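Local coordinates for protein alpha-L-rhamnosidase (Klebsiella oxytoca, PDB 4XHC) that probably hydrolyses terminal alpha-L-rhamnose from glycosides as a two-domain GH78 alpha-rhamnosidase, and binds rhamnose in its pocket, at residues N314-A319 against A323-L328; R381-A386 against E392-Y397. All coordinates share one frame; numbering follows the deposited sequence.

Two helical hairpins follow one another along the chain, and each interaction closes one of them. From the N terminus, helix 302-319 ends, the chain turns in a few residues, and helix 322-340 packs back on it; this is interaction 1. After a long connection that carries the rhamnose-pocket residues W355, F358 and W361, helix 368-389 leads into a second short turn, and helix 391-412 folds back in interaction 2. The contacts are in series, neither nested nor crossed. They nevertheless meet in space, where L316 CD2 packs on L385 CD2 at 4.2 Å, so four helices of the six-hairpin glycosidase domain are joined, and the centres of the two interactions lie about 16 Å apart.

Interaction 1 of 2, residues N314-A319 against A323-L328; sequences NYLQSA and ATAREL
Y315 and T324 meet across a tight turn between two helices, their side chains crossing at about a right angle. From CB, the Y315 side chain leaves with CG anti to the backbone N (chi1 172°), a setting that carries the ring toward the helix of 323-328. One ring face lies beneath A319 CB, one helical turn along, 3.6 Å above the plane and displaced toward the rim. Further out, CE2 does the touching: it lies 3.9 Å from T324 CG2 and 4.0 Å from T324 CB. At the tip, OH is hydrogen-bonded to D321 OD2 in the turn. The same carboxylate oxygen pairs with T324 OG1, so one acidic residue joins the polar ends of both partners, beyond their apolar contact.

Beside this pair, L316 reaches over with CD1 to meet A325 CB at 4.0 Å. The packing here is apolar, with no hydrogen bond passing directly between 314-319 and 323-328.

Two other helices flank the hairpin: V267 and R268 of helix 264-276 touch Y315 and Y272 touches T324, while helix 368-389 brings R388 against L316 and F389 against A325.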
loop_
_atom_site.group_PDB
_atom_site.type_symbol
_atom_site.label_atom_id
_atom_site.label_comp_id
_atom_site.label_asym_id
_atom_site.label_seq_id
_atom_site.Cartn_x
_atom_site.Cartn_y
_atom_site.Cartn_z
ATOM N N ASN A 314 -0.660 44.907 -1.765
ATOM C CA ASN A 314 -1.948 44.567 -1.105
ATOM C C ASN A 314 -1.784 44.217 0.384
ATOM O O ASN A 314 -2.675 44.504 1.196
ATOM C CB ASN A 314 -2.667 43.400 -1.807
ATOM C CG ASN A 314 -3.088 43.718 -3.242
ATOM O OD1 ASN A 314 -3.439 44.845 -3.579
ATOM N ND2 ASN A 314 -3.057 42.704 -4.094
ATOM N N TYR A 315 -0.645 43.597 0.719
ATOM C CA TYR A 315 -0.310 43.225 2.101
ATOM C C TYR A 315 -0.054 44.455 2.966
ATOM O O TYR A 315 -0.470 44.500 4.129
ATOM C CB TYR A 315 0.914 42.291 2.159
ATOM C CG TYR A 315 1.405 42.053 3.575
ATOM C CD1 TYR A 315 0.729 41.184 4.434
ATOM C CD2 TYR A 315 2.525 42.722 4.068
ATOM C CE1 TYR A 315 1.159 40.979 5.743
ATOM C CE2 TYR A 315 2.963 42.521 5.376
ATOM C CZ TYR A 315 2.277 41.651 6.212
ATOM O OH TYR A 315 2.708 41.452 7.506
ATOM N N LEU A 316 0.631 45.447 2.399
ATOM C CA LEU A 316 0.832 46.711 3.086
ATOM C C LEU A 316 -0.503 47.421 3.354
ATOM O O LEU A 316 -0.733 47.879 4.471
ATOM C CB LEU A 316 1.766 47.613 2.278
ATOM C CG LEU A 316 2.092 48.986 2.886
ATOM C CD1 LEU A 316 2.741 48.830 4.255
ATOM C CD2 LEU A 316 2.975 49.795 1.945
ATOM N N GLN A 317 -1.371 47.497 2.340
ATOM C CA GLN A 317 -2.682 48.163 2.469
ATOM C C GLN A 317 -3.539 47.560 3.575
ATOM O O GLN A 317 -4.167 48.279 4.346
ATOM C CB GLN A 317 -3.483 48.085 1.156
ATOM C CG GLN A 317 -2.927 48.874 -0.033
ATOM C CD GLN A 317 -2.431 50.264 0.324
ATOM O OE1 GLN A 317 -3.217 51.160 0.647
ATOM N NE2 GLN A 317 -1.116 50.448 0.265
ATOM N N SER A 318 -3.556 46.231 3.635
ATOM C CA SER A 318 -4.439 45.489 4.531
ATOM C C SER A 318 -3.888 45.262 5.935
ATOM O O SER A 318 -4.628 45.360 6.904
ATOM C CB SER A 318 -4.739 44.139 3.915
ATOM O OG SER A 318 -3.541 43.417 3.707
ATOM N N ALA A 319 -2.605 44.924 6.034
ATOM C CA ALA A 319 -1.960 44.639 7.325
ATOM C C ALA A 319 -1.270 45.856 7.958
ATOM O O ALA A 319 -1.072 45.877 9.167
ATOM C CB ALA A 319 -0.954 43.511 7.164
ATOM N N ALA A 323 7.433 47.686 8.257
ATOM C CA ALA A 323 8.705 46.973 8.450
ATOM C C ALA A 323 8.934 45.893 7.385
ATOM O O ALA A 323 10.012 45.825 6.792
ATOM C CB ALA A 323 8.765 46.355 9.841
ATOM N N THR A 324 7.914 45.066 7.143
ATOM C CA THR A 324 8.011 43.983 6.174
ATOM C C THR A 324 8.121 44.554 4.768
ATOM O O THR A 324 8.931 44.095 3.959
ATOM C CB THR A 324 6.802 43.017 6.259
ATOM O OG1 THR A 324 6.848 42.289 7.492
ATOM C CG2 THR A 324 6.809 42.012 5.114
ATOM N N ALA A 325 7.304 45.553 4.474
ATOM C CA ALA A 325 7.279 46.119 3.133
ATOM C C ALA A 325 8.606 46.785 2.797
ATOM O O ALA A 325 9.081 46.675 1.672
ATOM C CB ALA A 325 6.131 47.101 2.989
ATOM N N ARG A 326 9.203 47.468 3.767
ATOM C CA ARG A 326 10.527 48.058 3.574
ATOM C C ARG A 326 11.605 46.990 3.383
ATOM O O ARG A 326 12.489 47.153 2.559
ATOM C CB ARG A 326 10.900 48.972 4.752
ATOM C CG ARG A 326 12.322 49.530 4.709
ATOM C CD ARG A 326 12.593 50.453 5.885
ATOM N NE ARG A 326 11.881 51.723 5.738
ATOM C CZ ARG A 326 10.793 52.105 6.422
ATOM N NH1 ARG A 326 10.233 51.330 7.354
ATOM N NH2 ARG A 326 10.261 53.302 6.165
ATOM N N GLU A 327 11.546 45.912 4.153
ATOM C CA GLU A 327 12.564 44.864 4.061
ATOM C C GLU A 327 12.504 44.129 2.714
ATOM O O GLU A 327 13.534 43.796 2.131
ATOM C CB GLU A 327 12.428 43.878 5.233
ATOM C CG GLU A 327 13.643 42.969 5.408
ATOM C CD GLU A 327 13.669 42.222 6.735
ATOM O OE1 GLU A 327 12.794 41.353 6.964
ATOM O OE2 GLU A 327 14.594 42.479 7.537
ATOM N N LEU A 328 11.295 43.911 2.210
ATOM C CA LEU A 328 11.107 43.139 0.994
ATOM C C LEU A 328 11.022 43.965 -0.290
ATOM O O LEU A 328 10.938 43.390 -1.379
ATOM C CB LEU A 328 9.851 42.266 1.129
ATOM C CG LEU A 328 9.936 41.160 2.190
ATOM C CD1 LEU A 328 8.712 40.260 2.121
ATOM C CD2 LEU A 328 11.204 40.334 2.031
#

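Interaction 2 of 2, residues R381-A386 against E392-Y397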
loop_
_atom_site.group_PDB
_atom_site.type_symbol
_atom_site.label_atom_id
_atom_site.label_comp_id
_atom_site.label_asym_id
_atom_site.label_seq_id
_atom_site.Cartn_x
_atom_site.Cartn_y
_atom_site.Cartn_z
ATOM N N ARG A 381 1.975 49.563 -9.400
ATOM C CA ARG A 381 2.078 49.272 -7.973
ATOM C C ARG A 381 3.501 49.463 -7.473
ATOM O O ARG A 381 3.699 49.879 -6.335
ATOM C CB ARG A 381 1.592 47.855 -7.640
ATOM C CG ARG A 381 0.091 47.744 -7.423
ATOM C CD ARG A 381 -0.638 47.613 -8.741
ATOM N NE ARG A 381 -2.070 47.861 -8.612
ATOM C CZ ARG A 381 -2.874 48.162 -9.632
ATOM N NH1 ARG A 381 -2.410 48.247 -10.873
ATOM N NH2 ARG A 381 -4.157 48.384 -9.413
ATOM N N ALA A 382 4.488 49.154 -8.312
ATOM C CA ALA A 382 5.884 49.445 -7.976
ATOM C C ALA A 382 6.129 50.953 -7.754
ATOM O O ALA A 382 6.965 51.340 -6.945
ATOM C CB ALA A 382 6.812 48.908 -9.055
ATOM N N ILE A 383 5.392 51.797 -8.469
ATOM C CA ILE A 383 5.482 53.242 -8.285
ATOM C C ILE A 383 4.919 53.626 -6.926
ATOM O O ILE A 383 5.522 54.420 -6.200
ATOM C CB ILE A 383 4.729 54.005 -9.390
ATOM C CG1 ILE A 383 5.463 53.848 -10.716
ATOM C CG2 ILE A 383 4.608 55.488 -9.061
ATOM C CD1 ILE A 383 4.612 54.195 -11.919
ATOM N N TRP A 384 3.766 53.068 -6.575
ATOM C CA TRP A 384 3.148 53.407 -5.303
ATOM C C TRP A 384 4.051 53.000 -4.132
ATOM O O TRP A 384 4.166 53.739 -3.136
ATOM C CB TRP A 384 1.748 52.791 -5.193
ATOM C CG TRP A 384 0.744 53.420 -6.137
ATOM C CD1 TRP A 384 0.738 54.713 -6.587
ATOM C CD2 TRP A 384 -0.411 52.794 -6.710
ATOM N NE1 TRP A 384 -0.339 54.927 -7.410
ATOM C CE2 TRP A 384 -1.062 53.766 -7.505
ATOM C CE3 TRP A 384 -0.962 51.508 -6.629
ATOM C CZ2 TRP A 384 -2.236 53.489 -8.221
ATOM C CZ3 TRP A 384 -2.130 51.235 -7.344
ATOM C CH2 TRP A 384 -2.754 52.225 -8.127
ATOM N N LEU A 385 4.710 51.852 -4.268
ATOM C CA LEU A 385 5.667 51.399 -3.260
ATOM C C LEU A 385 6.914 52.280 -3.260
ATOM O O LEU A 385 7.413 52.665 -2.199
ATOM C CB LEU A 385 6.062 49.939 -3.496
ATOM C CG LEU A 385 5.005 48.878 -3.173
ATOM C CD1 LEU A 385 5.439 47.521 -3.703
ATOM C CD2 LEU A 385 4.743 48.796 -1.678
ATOM N N ALA A 386 7.415 52.598 -4.451
ATOM C CA ALA A 386 8.599 53.450 -4.581
ATOM C C ALA A 386 8.406 54.815 -3.927
ATOM O O ALA A 386 9.320 55.318 -3.295
ATOM C CB ALA A 386 8.987 53.615 -6.044
ATOM N N GLU A 392 13.043 58.699 -5.427
ATOM C CA GLU A 392 13.819 59.105 -6.598
ATOM C C GLU A 392 13.602 58.194 -7.814
ATOM O O GLU A 392 13.645 58.632 -8.965
ATOM C CB GLU A 392 15.306 59.172 -6.216
ATOM C CG GLU A 392 16.137 60.120 -7.081
ATOM C CD GLU A 392 15.629 61.546 -6.993
ATOM O OE1 GLU A 392 16.108 62.267 -6.090
ATOM O OE2 GLU A 392 14.733 61.931 -7.792
ATOM N N LEU A 393 13.342 56.928 -7.539
ATOM C CA LEU A 393 13.095 55.936 -8.573
ATOM C C LEU A 393 11.688 56.057 -9.174
ATOM O O LEU A 393 11.478 55.721 -10.344
ATOM C CB LEU A 393 13.302 54.541 -7.967
ATOM C CG LEU A 393 13.180 53.322 -8.872
ATOM C CD1 LEU A 393 14.095 53.439 -10.083
ATOM C CD2 LEU A 393 13.499 52.073 -8.071
ATOM N N ALA A 394 10.721 56.500 -8.369
ATOM C CA ALA A 394 9.344 56.683 -8.838
ATOM C C ALA A 394 9.284 57.635 -10.018
ATOM O O ALA A 394 8.468 57.447 -10.917
ATOM C CB ALA A 394 8.451 57.192 -7.716
ATOM N N VAL A 395 10.161 58.636 -10.027
ATOM C CA VAL A 395 10.192 59.600 -11.123
ATOM C C VAL A 395 10.416 58.905 -12.471
ATOM O O VAL A 395 9.665 59.155 -13.423
ATOM C CB VAL A 395 11.279 60.683 -10.940
ATOM C CG1 VAL A 395 11.270 61.632 -12.131
ATOM C CG2 VAL A 395 11.080 61.450 -9.634
ATOM N N SER A 396 11.433 58.043 -12.551
ATOM C CA SER A 396 11.749 57.350 -13.807
ATOM C C SER A 396 10.756 56.226 -14.114
ATOM O O SER A 396 10.410 56.020 -15.271
ATOM C CB SER A 396 13.192 56.836 -13.821
ATOM O OG SER A 396 13.448 56.005 -12.714
ATOM N N TYR A 397 10.287 55.510 -13.095
ATOM C CA TYR A 397 9.193 54.543 -13.275
ATOM C C TYR A 397 7.922 55.180 -13.874
ATOM O O TYR A 397 7.247 54.554 -14.692
ATOM C CB TYR A 397 8.845 53.864 -11.943
ATOM C CG TYR A 397 9.700 52.666 -11.540
ATOM C CD1 TYR A 397 10.817 52.265 -12.285
ATOM C CD2 TYR A 397 9.401 51.952 -10.374
ATOM C CE1 TYR A 397 11.587 51.177 -11.898
ATOM C CE2 TYR A 397 10.170 50.866 -9.975
ATOM C CZ TYR A 397 11.262 50.482 -10.743
ATOM O OH TYR A 397 12.023 49.399 -10.354
#
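L393 O is gripped twice, by Y397 N at 3.0 Å and by S396 OG at 3.1 Å, and so secures the helical turn from which Y397 reaches across to A382 and I383. The serine hydroxyl approaches 27° out of the carbonyl plane, adding a side-chain bond to the ordinary helical one. L393 also steadies the tyrosine through its side chain, with CG over the centre of one ring face, 3.9 Å above it.

The Y397 CG lies beside the backbone N, anti to the carbonyl carbon (chi1 -84°), and the ring projects so that CE2 comes within 4.0 Å of A382 CB. Nearer the backbone, Y397 CB meets I383 CG1 at 3.6 Å. The two side chains slide past each other in opposite directions, I383 CG1 approaching at the ring's edge, near its plane, while I383 CD1 continues to the Y397 backbone, 3.8 Å from its O.

Toward the turn between the helices the side chains shrink. A386 CB and A394 CB touch at 4.0 Å, and these small residues let the backbones draw together; the axes of the two short segments approach to 8.5 Å. R333 and V336 of helix 322-340 pack on Y397.

With the segments running at 156° to each other, this is an antiparallel helical hairpin, the unit from which the (alpha/alpha)6 barrel of GH78 enzymes is built.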